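Local coordinates for E3 SUMO-protein ligase SIZ2 (PDB 6U75) that promotes attachment of the ubiquitin-like modifier SUMO to target proteins as a PIAS-family E3 ligase, and may serve septin modification and chromosome maintenance, at residues T223-P227 against I228-P232; L185-P188 against I189-T192; P232-F235 against D236-K239; F214-S217 against Q218-P222. All coordinates share one frame; numbering follows the deposited sequence.

Interaction 1: T223-P227 against I228-P232; sequences TWQCP and ICQHP. With ZN (zinc ion), chain C.
Cys226 and Cys229 turn their sulfurs to one zinc ion from the two ends of a Cys-Pro-Ile-Cys turn, each SG 2.3 Å from the metal. Cys226 reaches it with SG anti to its backbone N (chi1 179°), whereas in Cys229 SG lies between its N and carbonyl carbon (chi1 61°); the two different torsions let the sulfurs converge although the residues stand at different points of the turn. The Cys226 sulfur also accepts the backbone N-H of Ile228, N to SG 3.5 Å, and a weaker, longer one from Cys229. Such N-H...S bonds would be expected to spread some of the charge of a metal-bound thiolate. On the other sulfur, the His231 ring lies edge-on, its ND1 donating in the ring plane to SG of Cys229 at 3.6 Å. Backbone bonds close the turn: Cys226 N to His231 O, 3.0 Å and nearly straight, and Gln230 N to Cys226 O, 2.8 Å. Farther out, the side chains of Gln225 and Gln230 cross at about a right angle, with CG of Gln230 3.8 Å from OE1 of Gln225. This is a zinc knuckle, whose metal site Cys203 and His205 complete. It belongs to the loop joining helix 211-218 to strand 239-240: Cys226 and Pro227 rest on Phe209 of strand 209-210, and the Trp224 ring meets Phe214 of the helix at a steep angle.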
loop_
_atom_site.group_PDB
_atom_site.type_symbol
_atom_site.label_atom_id
_atom_site.label_comp_id
_atom_site.label_asym_id
_atom_site.label_seq_id
_atom_site.Cartn_x
_atom_site.Cartn_y
_atom_site.Cartn_z
ATOM N N THR A 223 -3.949 4.009 1.360
ATOM C CA THR A 223 -5.358 4.197 1.690
ATOM C C THR A 223 -6.185 2.970 1.331
ATOM O O THR A 223 -7.163 2.660 2.023
ATOM C CB THR A 223 -5.922 5.419 0.962
ATOM O OG1 THR A 223 -6.131 5.103 -0.420
ATOM C CG2 THR A 223 -4.966 6.594 1.066
ATOM N N TRP A 224 -5.809 2.268 0.266
ATOM C CA TRP A 224 -6.521 1.082 -0.201
ATOM C C TRP A 224 -8.014 1.360 -0.338
ATOM O O TRP A 224 -8.867 0.609 0.141
ATOM C CB TRP A 224 -6.250 -0.107 0.717
ATOM C CG TRP A 224 -4.862 -0.617 0.535
ATOM C CD1 TRP A 224 -3.787 -0.383 1.339
ATOM C CD2 TRP A 224 -4.387 -1.421 -0.548
ATOM N NE1 TRP A 224 -2.672 -1.004 0.831
ATOM C CE2 TRP A 224 -3.014 -1.648 -0.328
ATOM C CE3 TRP A 224 -4.990 -1.979 -1.679
ATOM C CZ2 TRP A 224 -2.236 -2.409 -1.196
ATOM C CZ3 TRP A 224 -4.217 -2.733 -2.538
ATOM C CH2 TRP A 224 -2.854 -2.942 -2.293
ATOM N N GLN A 225 -8.322 2.463 -1.014
ATOM C CA GLN A 225 -9.682 2.834 -1.366
ATOM C C GLN A 225 -9.783 2.941 -2.879
ATOM O O GLN A 225 -8.894 3.497 -3.530
ATOM C CB GLN A 225 -10.082 4.162 -0.719
ATOM C CG GLN A 225 -10.057 4.141 0.799
ATOM C CD GLN A 225 -10.299 5.511 1.401
ATOM O OE1 GLN A 225 -10.754 6.430 0.719
ATOM N NE2 GLN A 225 -9.988 5.657 2.684
ATOM N N CYS A 226 -10.858 2.395 -3.431
ATOM C CA CYS A 226 -11.068 2.456 -4.867
ATOM C C CYS A 226 -11.000 3.911 -5.336
ATOM O O CYS A 226 -11.703 4.767 -4.782
ATOM C CB CYS A 226 -12.425 1.849 -5.226
ATOM S SG CYS A 226 -12.828 1.895 -6.985
ATOM N N PRO A 227 -10.176 4.231 -6.342
ATOM C CA PRO A 227 -10.100 5.622 -6.815
ATOM C C PRO A 227 -11.403 6.156 -7.394
ATOM O O PRO A 227 -11.458 7.330 -7.772
ATOM C CB PRO A 227 -9.006 5.571 -7.897
ATOM C CG PRO A 227 -8.271 4.302 -7.667
ATOM C CD PRO A 227 -9.274 3.351 -7.104
ATOM N N ILE A 228 -12.446 5.333 -7.490
ATOM C CA ILE A 228 -13.719 5.731 -8.085
ATOM C C ILE A 228 -14.816 5.817 -7.026
ATOM O O ILE A 228 -15.424 6.872 -6.834
ATOM C CB ILE A 228 -14.116 4.772 -9.229
ATOM C CG1 ILE A 228 -12.998 4.728 -10.277
ATOM C CG2 ILE A 228 -15.440 5.196 -9.854
ATOM C CD1 ILE A 228 -13.236 3.741 -11.394
ATOM N N CYS A 229 -15.079 4.715 -6.325
ATOM C CA CYS A 229 -16.132 4.658 -5.321
ATOM C C CYS A 229 -15.620 4.830 -3.895
ATOM O O CYS A 229 -16.435 4.934 -2.972
ATOM C CB CYS A 229 -16.887 3.327 -5.428
ATOM S SG CYS A 229 -15.864 1.862 -5.162
ATOM N N GLN A 230 -14.306 4.857 -3.691
ATOM C CA GLN A 230 -13.679 5.059 -2.387
ATOM C C GLN A 230 -14.005 3.956 -1.387
ATOM O O GLN A 230 -13.697 4.096 -0.197
ATOM C CB GLN A 230 -14.055 6.422 -1.791
ATOM C CG GLN A 230 -13.050 7.518 -2.096
ATOM C CD GLN A 230 -12.884 7.759 -3.581
ATOM O OE1 GLN A 230 -13.799 7.513 -4.368
ATOM N NE2 GLN A 230 -11.711 8.240 -3.976
ATOM N N HIS A 231 -14.616 2.862 -1.827
ATOM C CA HIS A 231 -14.828 1.739 -0.927
ATOM C C HIS A 231 -13.482 1.130 -0.537
ATOM O O HIS A 231 -12.574 1.047 -1.370
ATOM C CB HIS A 231 -15.707 0.673 -1.580
ATOM C CG HIS A 231 -17.172 0.875 -1.357
ATOM N ND1 HIS A 231 -18.016 1.356 -2.335
ATOM C CD2 HIS A 231 -17.947 0.660 -0.266
ATOM C CE1 HIS A 231 -19.246 1.429 -1.858
ATOM N NE2 HIS A 231 -19.231 1.012 -0.604
ATOM N N PRO A 232 -13.316 0.701 0.716
ATOM C CA PRO A 232 -12.061 0.039 1.103
ATOM C C PRO A 232 -11.954 -1.326 0.439
ATOM O O PRO A 232 -12.826 -2.181 0.604
ATOM C CB PRO A 232 -12.175 -0.074 2.627
ATOM C CG PRO A 232 -13.638 -0.089 2.890
ATOM C CD PRO A 232 -14.258 0.798 1.846
HETATM ZN ZN ZN C . -14.879 0.787 -6.913
#

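Interaction 2: L185-P188 against I189-T192; sequences LQCP and ISCT
Cys187 points into the turn that the next residues make round it, and its two side-chain atoms meet different partners. CB lies 3.3 Å from OG of Ser190 and 3.7 Å from the carbonyl O of Thr192. Because SG stands anti to the backbone N (chi1 178°), it comes within reach of the first two amides of the returning segment: Ile189 N at 3.4 Å from SG and Ser190 N at 3.6 Å from SG, both weak hydrogen bonds. The turn itself is held by backbone bonds from Cys187 N to Thr192 O, 2.9 Å, and from Cys191 N to Cys187 O, also 2.9 Å. Beside it, Gln186 bends at chi2 to lay its amide end over the Thr192 carbonyl, CD to C 4.0 Å. An alanine at Gln186 would remove that amide end and would probably leave the Thr192 carbonyl without its cover on this side. The Ser190 and Thr192 hydroxyls, hydrogen-bonded OG to OG1 at 2.6 Å, brace the returning arm only. A sulfur facing two amides at the head of a Cys-Pro turn resembles a zinc knuckle, yet Cys187 is not a ligand of the zinc here; the bonds across the turn come from backbone amides, two to carbonyls and two weak ones to the sulfur.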
loop_
_atom_site.group_PDB
_atom_site.type_symbol
_atom_site.label_atom_id
_atom_site.label_comp_id
_atom_site.label_asym_id
_atom_site.label_seq_id
_atom_site.Cartn_x
_atom_site.Cartn_y
_atom_site.Cartn_z
ATOM N N LEU A 185 -11.950 5.331 -20.995
ATOM C CA LEU A 185 -10.783 4.477 -21.153
ATOM C C LEU A 185 -9.555 5.040 -20.451
ATOM O O LEU A 185 -8.470 4.464 -20.573
ATOM C CB LEU A 185 -10.472 4.270 -22.639
ATOM C CG LEU A 185 -11.589 3.665 -23.490
ATOM C CD1 LEU A 185 -11.082 3.361 -24.892
ATOM C CD2 LEU A 185 -12.157 2.413 -22.839
ATOM N N GLN A 186 -9.704 6.143 -19.724
ATOM C CA GLN A 186 -8.600 6.797 -19.039
ATOM C C GLN A 186 -8.570 6.389 -17.573
ATOM O O GLN A 186 -9.599 6.059 -16.977
ATOM C CB GLN A 186 -8.719 8.319 -19.150
ATOM C CG GLN A 186 -8.896 8.823 -20.570
ATOM C CD GLN A 186 -7.770 8.388 -21.487
ATOM O OE1 GLN A 186 -7.884 7.391 -22.198
ATOM N NE2 GLN A 186 -6.674 9.137 -21.474
ATOM N N CYS A 187 -7.378 6.413 -17.002
ATOM C CA CYS A 187 -7.192 6.092 -15.593
ATOM C C CYS A 187 -7.425 7.336 -14.742
ATOM O O CYS A 187 -6.926 8.414 -15.087
ATOM C CB CYS A 187 -5.791 5.556 -15.347
ATOM S SG CYS A 187 -5.433 5.168 -13.627
ATOM N N PRO A 188 -8.175 7.246 -13.641
ATOM C CA PRO A 188 -8.346 8.436 -12.794
ATOM C C PRO A 188 -7.048 8.915 -12.174
ATOM O O PRO A 188 -6.889 10.119 -11.933
ATOM C CB PRO A 188 -9.340 7.970 -11.718
ATOM C CG PRO A 188 -9.950 6.721 -12.247
ATOM C CD PRO A 188 -8.913 6.088 -13.113
ATOM N N ILE A 189 -6.112 8.005 -11.910
ATOM C CA ILE A 189 -4.878 8.372 -11.224
ATOM C C ILE A 189 -3.873 8.966 -12.201
ATOM O O ILE A 189 -3.336 10.057 -11.979
ATOM C CB ILE A 189 -4.296 7.146 -10.493
ATOM C CG1 ILE A 189 -5.345 6.542 -9.553
ATOM C CG2 ILE A 189 -3.039 7.531 -9.720
ATOM C CD1 ILE A 189 -4.882 5.287 -8.844
ATOM N N SER A 190 -3.603 8.260 -13.299
ATOM C CA SER A 190 -2.570 8.674 -14.237
ATOM C C SER A 190 -3.069 9.656 -15.286
ATOM O O SER A 190 -2.253 10.366 -15.885
ATOM C CB SER A 190 -1.981 7.450 -14.942
ATOM O OG SER A 190 -2.881 6.925 -15.901
ATOM N N CYS A 191 -4.379 9.717 -15.522
ATOM C CA CYS A 191 -4.945 10.580 -16.554
ATOM C C CYS A 191 -4.425 10.200 -17.936
ATOM O O CYS A 191 -4.299 11.047 -18.822
ATOM C CB CYS A 191 -4.657 12.054 -16.262
ATOM S SG CYS A 191 -5.229 12.599 -14.638
ATOM N N THR A 192 -4.112 8.920 -18.119
ATOM C CA THR A 192 -3.646 8.387 -19.387
ATOM C C THR A 192 -4.446 7.135 -19.716
ATOM O O THR A 192 -5.174 6.594 -18.878
ATOM C CB THR A 192 -2.146 8.061 -19.348
ATOM O OG1 THR A 192 -1.895 7.068 -18.345
ATOM C CG2 THR A 192 -1.333 9.307 -19.035
#

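Interaction 3: P232-F235 against D236-K239; sequences PIKF and DQLK
Ile233 and Leu238 are brought together by opposite first torsions: CG1 of Ile233 sits between its backbone N and carbonyl carbon (chi1 56°), while CG of Leu238 is anti to its own carbonyl carbon (chi1 -60°). The two branches cross at about a right angle, CD1 of Ile233 ending 3.8 Å from CD2 of Leu238. The other methyl of Leu238, CD1, lies 4.1 Å from CD1 of the Phe235 ring, whose CG stands anti to the backbone N (chi1 175°). The backbone between these side chains makes a turn of 3-10 helix within the SP-RING zinc finger, bonded from residue i to i+3: Gln237 N to Lys234 O at 2.9 Å and Leu238 N to Phe235 O at 3.2 Å, each donor sitting well above the acceptor's carbonyl plane. On the side of the turn away from Phe235, the extended Gln237 chain reaches back to Ile233 and Lys234, crossing both side chains obliquely. Its NE2 comes within 3.6 Å of CD of Lys234, and its OE1 lies 3.9 Å from CG2 of Ile233. Arg152, from elsewhere in the same chain, makes a cation-pi contact with the Phe235 ring and hydrogen bonds to the carbonyl oxygens of Phe235 and Leu238. Phe235 and Leu238 also pack on Ile149 of helix 142-150.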
loop_
_atom_site.group_PDB
_atom_site.type_symbol
_atom_site.label_atom_id
_atom_site.label_comp_id
_atom_site.label_asym_id
_atom_site.label_seq_id
_atom_site.Cartn_x
_atom_site.Cartn_y
_atom_site.Cartn_z
ATOM N N PRO A 232 -13.316 0.701 0.716
ATOM C CA PRO A 232 -12.061 0.039 1.103
ATOM C C PRO A 232 -11.954 -1.326 0.439
ATOM O O PRO A 232 -12.826 -2.181 0.604
ATOM C CB PRO A 232 -12.175 -0.074 2.627
ATOM C CG PRO A 232 -13.638 -0.089 2.890
ATOM C CD PRO A 232 -14.258 0.798 1.846
ATOM N N ILE A 233 -10.880 -1.522 -0.323
ATOM C CA ILE A 233 -10.623 -2.778 -1.007
ATOM C C ILE A 233 -9.289 -3.332 -0.522
ATOM O O ILE A 233 -8.554 -2.687 0.227
ATOM C CB ILE A 233 -10.627 -2.624 -2.540
ATOM C CG1 ILE A 233 -9.626 -1.552 -2.977
ATOM C CG2 ILE A 233 -12.023 -2.278 -3.030
ATOM C CD1 ILE A 233 -9.487 -1.431 -4.477
ATOM N N LYS A 234 -8.986 -4.550 -0.960
ATOM C CA LYS A 234 -7.770 -5.245 -0.568
ATOM C C LYS A 234 -7.080 -5.791 -1.810
ATOM O O LYS A 234 -7.701 -5.992 -2.857
ATOM C CB LYS A 234 -8.073 -6.374 0.427
ATOM C CG LYS A 234 -8.614 -5.869 1.760
ATOM C CD LYS A 234 -9.745 -6.736 2.294
ATOM C CE LYS A 234 -9.231 -8.029 2.904
ATOM N NZ LYS A 234 -10.350 -8.890 3.383
ATOM N N PHE A 235 -5.774 -6.028 -1.674
ATOM C CA PHE A 235 -4.963 -6.409 -2.826
ATOM C C PHE A 235 -5.524 -7.640 -3.528
ATOM O O PHE A 235 -5.559 -7.696 -4.763
ATOM C CB PHE A 235 -3.522 -6.658 -2.384
ATOM C CG PHE A 235 -2.635 -7.178 -3.476
ATOM C CD1 PHE A 235 -2.300 -6.376 -4.552
ATOM C CD2 PHE A 235 -2.135 -8.466 -3.427
ATOM C CE1 PHE A 235 -1.487 -6.850 -5.559
ATOM C CE2 PHE A 235 -1.320 -8.946 -4.431
ATOM C CZ PHE A 235 -0.995 -8.136 -5.499
ATOM N N ASP A 236 -5.970 -8.636 -2.763
ATOM C CA ASP A 236 -6.431 -9.886 -3.355
ATOM C C ASP A 236 -7.776 -9.754 -4.058
ATOM O O ASP A 236 -8.199 -10.705 -4.723
ATOM C CB ASP A 236 -6.513 -10.970 -2.279
ATOM C CG ASP A 236 -5.154 -11.321 -1.704
ATOM O OD1 ASP A 236 -4.160 -11.286 -2.460
ATOM O OD2 ASP A 236 -5.078 -11.628 -0.496
ATOM N N GLN A 237 -8.454 -8.614 -3.934
ATOM C CA GLN A 237 -9.703 -8.392 -4.651
ATOM C C GLN A 237 -9.494 -7.812 -6.042
ATOM O O GLN A 237 -10.422 -7.845 -6.857
ATOM C CB GLN A 237 -10.614 -7.453 -3.853
ATOM C CG GLN A 237 -11.045 -8.003 -2.505
ATOM C CD GLN A 237 -11.897 -7.022 -1.724
ATOM O OE1 GLN A 237 -12.420 -6.056 -2.279
ATOM N NE2 GLN A 237 -12.035 -7.264 -0.425
ATOM N N LEU A 238 -8.305 -7.286 -6.331
ATOM C CA LEU A 238 -8.048 -6.664 -7.623
ATOM C C LEU A 238 -8.055 -7.712 -8.728
ATOM O O LEU A 238 -7.388 -8.745 -8.622
ATOM C CB LEU A 238 -6.707 -5.935 -7.601
ATOM C CG LEU A 238 -6.564 -4.820 -6.564
ATOM C CD1 LEU A 238 -5.142 -4.285 -6.544
ATOM C CD2 LEU A 238 -7.551 -3.700 -6.844
ATOM N N LYS A 239 -8.811 -7.442 -9.790
ATOM C CA LYS A 239 -8.842 -8.314 -10.955
ATOM C C LYS A 239 -9.059 -7.464 -12.198
ATOM O O LYS A 239 -9.631 -6.373 -12.130
ATOM C CB LYS A 239 -9.939 -9.381 -10.830
ATOM C CG LYS A 239 -9.823 -10.225 -9.569
ATOM C CD LYS A 239 -10.680 -11.482 -9.620
ATOM C CE LYS A 239 -12.161 -11.159 -9.717
ATOM N NZ LYS A 239 -12.975 -12.035 -8.826
#

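Interaction 4: F214-S217 against Q218-P222; sequences FLHS and QSQVP
Phe214 and Leu215 accept bonds of i+4 to i spacing, from Gln218 N to Phe214 O at 2.9 Å and from Ser219 N to Leu215 O at 3.0 Å, and Val221 N to Ser217 O, 3.0 Å and in the carbonyl plane, is one more of that spacing. Ser217 O takes a second donor, Gln220 N at 3.2 Å, well above that plane. One turn apart on the helix, Gln218 lays its CG over a face of the Phe214 ring, a CH-pi contact with CG 3.8 Å from the ring centroid and 18° off the normal. The bend at chi2 (-65°) turns the rest of the Gln218 chain along the same ring. An alanine in place of Phe214 would probably leave CG and the bent end of the Gln218 chain without the ring face they lie on. On the exposed side, the Gln220 side chain runs obliquely past the His216 imidazole. Elsewhere the Phe214 ring meets Phe209, and Leu215 packs on helix 142-150. Carbonyls of the last turn find substitute donors, the Ser219 hydroxyl for His216 O (OG to O 2.6 Å) and the Gln220 and Val221 amides for Ser217 O, at the C-terminal end of helix 211-218 of the SP-RING domain.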
loop_
_atom_site.group_PDB
_atom_site.type_symbol
_atom_site.label_atom_id
_atom_site.label_comp_id
_atom_site.label_asym_id
_atom_site.label_seq_id
_atom_site.Cartn_x
_atom_site.Cartn_y
_atom_site.Cartn_z
ATOM N N PHE A 214 -2.459 2.222 -9.663
ATOM C CA PHE A 214 -3.043 2.067 -8.335
ATOM C C PHE A 214 -2.014 1.522 -7.352
ATOM O O PHE A 214 -1.875 2.033 -6.235
ATOM C CB PHE A 214 -4.262 1.150 -8.403
ATOM C CG PHE A 214 -4.874 0.857 -7.063
ATOM C CD1 PHE A 214 -5.714 1.773 -6.454
ATOM C CD2 PHE A 214 -4.611 -0.337 -6.413
ATOM C CE1 PHE A 214 -6.279 1.505 -5.222
ATOM C CE2 PHE A 214 -5.173 -0.611 -5.181
ATOM C CZ PHE A 214 -6.008 0.312 -4.585
ATOM N N LEU A 215 -1.281 0.480 -7.752
ATOM C CA LEU A 215 -0.255 -0.078 -6.876
ATOM C C LEU A 215 0.866 0.920 -6.622
ATOM O O LEU A 215 1.451 0.933 -5.533
ATOM C CB LEU A 215 0.309 -1.364 -7.481
ATOM C CG LEU A 215 -0.652 -2.553 -7.545
ATOM C CD1 LEU A 215 -0.057 -3.672 -8.383
ATOM C CD2 LEU A 215 -0.985 -3.053 -6.147
ATOM N N HIS A 216 1.184 1.756 -7.612
ATOM C CA HIS A 216 2.178 2.803 -7.407
ATOM C C HIS A 216 1.693 3.824 -6.386
ATOM O O HIS A 216 2.458 4.255 -5.516
ATOM C CB HIS A 216 2.495 3.478 -8.741
ATOM C CG HIS A 216 3.412 4.656 -8.627
ATOM N ND1 HIS A 216 4.780 4.527 -8.516
ATOM C CD2 HIS A 216 3.157 5.986 -8.616
ATOM C CE1 HIS A 216 5.328 5.727 -8.438
ATOM N NE2 HIS A 216 4.365 6.629 -8.497
ATOM N N SER A 217 0.422 4.216 -6.477
ATOM C CA SER A 217 -0.145 5.149 -5.509
ATOM C C SER A 217 -0.145 4.552 -4.107
ATOM O O SER A 217 0.248 5.212 -3.137
ATOM C CB SER A 217 -1.565 5.530 -5.932
ATOM O OG SER A 217 -2.231 6.243 -4.905
ATOM N N GLN A 218 -0.585 3.299 -3.981
ATOM C CA GLN A 218 -0.696 2.684 -2.661
ATOM C C GLN A 218 0.670 2.429 -2.037
ATOM O O GLN A 218 0.788 2.387 -0.807
ATOM C CB GLN A 218 -1.484 1.379 -2.755
ATOM C CG GLN A 218 -2.919 1.553 -3.225
ATOM C CD GLN A 218 -3.761 2.343 -2.244
ATOM O OE1 GLN A 218 -3.488 2.358 -1.044
ATOM N NE2 GLN A 218 -4.793 3.009 -2.751
ATOM N N SER A 219 1.710 2.256 -2.855
ATOM C CA SER A 219 3.044 2.026 -2.319
ATOM C C SER A 219 3.574 3.222 -1.540
ATOM O O SER A 219 4.571 3.079 -0.822
ATOM C CB SER A 219 4.016 1.680 -3.448
ATOM O OG SER A 219 4.220 2.789 -4.307
ATOM N N GLN A 220 2.936 4.387 -1.660
ATOM C CA GLN A 220 3.357 5.590 -0.958
ATOM C C GLN A 220 2.262 6.225 -0.115
ATOM O O GLN A 220 2.579 7.051 0.748
ATOM C CB GLN A 220 3.885 6.633 -1.958
ATOM C CG GLN A 220 2.942 6.932 -3.113
ATOM C CD GLN A 220 3.655 7.550 -4.299
ATOM O OE1 GLN A 220 4.882 7.507 -4.392
ATOM N NE2 GLN A 220 2.888 8.127 -5.217
ATOM N N VAL A 221 0.998 5.871 -0.330
ATOM C CA VAL A 221 -0.100 6.333 0.517
ATOM C C VAL A 221 -1.088 5.180 0.675
ATOM O O VAL A 221 -2.076 5.105 -0.069
ATOM C CB VAL A 221 -0.782 7.579 -0.070
ATOM C CG1 VAL A 221 -1.759 8.172 0.938
ATOM C CG2 VAL A 221 0.253 8.616 -0.479
ATOM N N PRO A 222 -0.866 4.262 1.623
ATOM C CA PRO A 222 -1.724 3.071 1.714
ATOM C C PRO A 222 -3.139 3.359 2.199
ATOM O O PRO A 222 -3.504 2.988 3.317
ATOM C CB PRO A 222 -0.968 2.174 2.707
ATOM C CG PRO A 222 0.427 2.703 2.738
ATOM C CD PRO A 222 0.298 4.170 2.519
#

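Along the chain the order is interaction 2, then 4, 1 and 3, the last two sharing Pro232. All lie in the SP-RING zinc finger, their centres 10 to 19 Å apart. Helix 211-218 links them: Ile189 of interaction 2 packs on Phe214, Trp224 of interaction 1 meets Phe214 of interaction 4, and Ile233, Phe235 and Leu238 of interaction 3 close on Phe214 and Leu215. Interaction 1 also joins interaction 3, where Trp224 O meets Ile233 N, and interaction 2, where Pro227 touches Ile189. Interactions 2 and 3 do not touch, their nearest atoms about 9 Å apart. The zinc fixes the turn of interaction 1, and apolar packing round Phe214 probably joins the rest to it, three turns and a helix end.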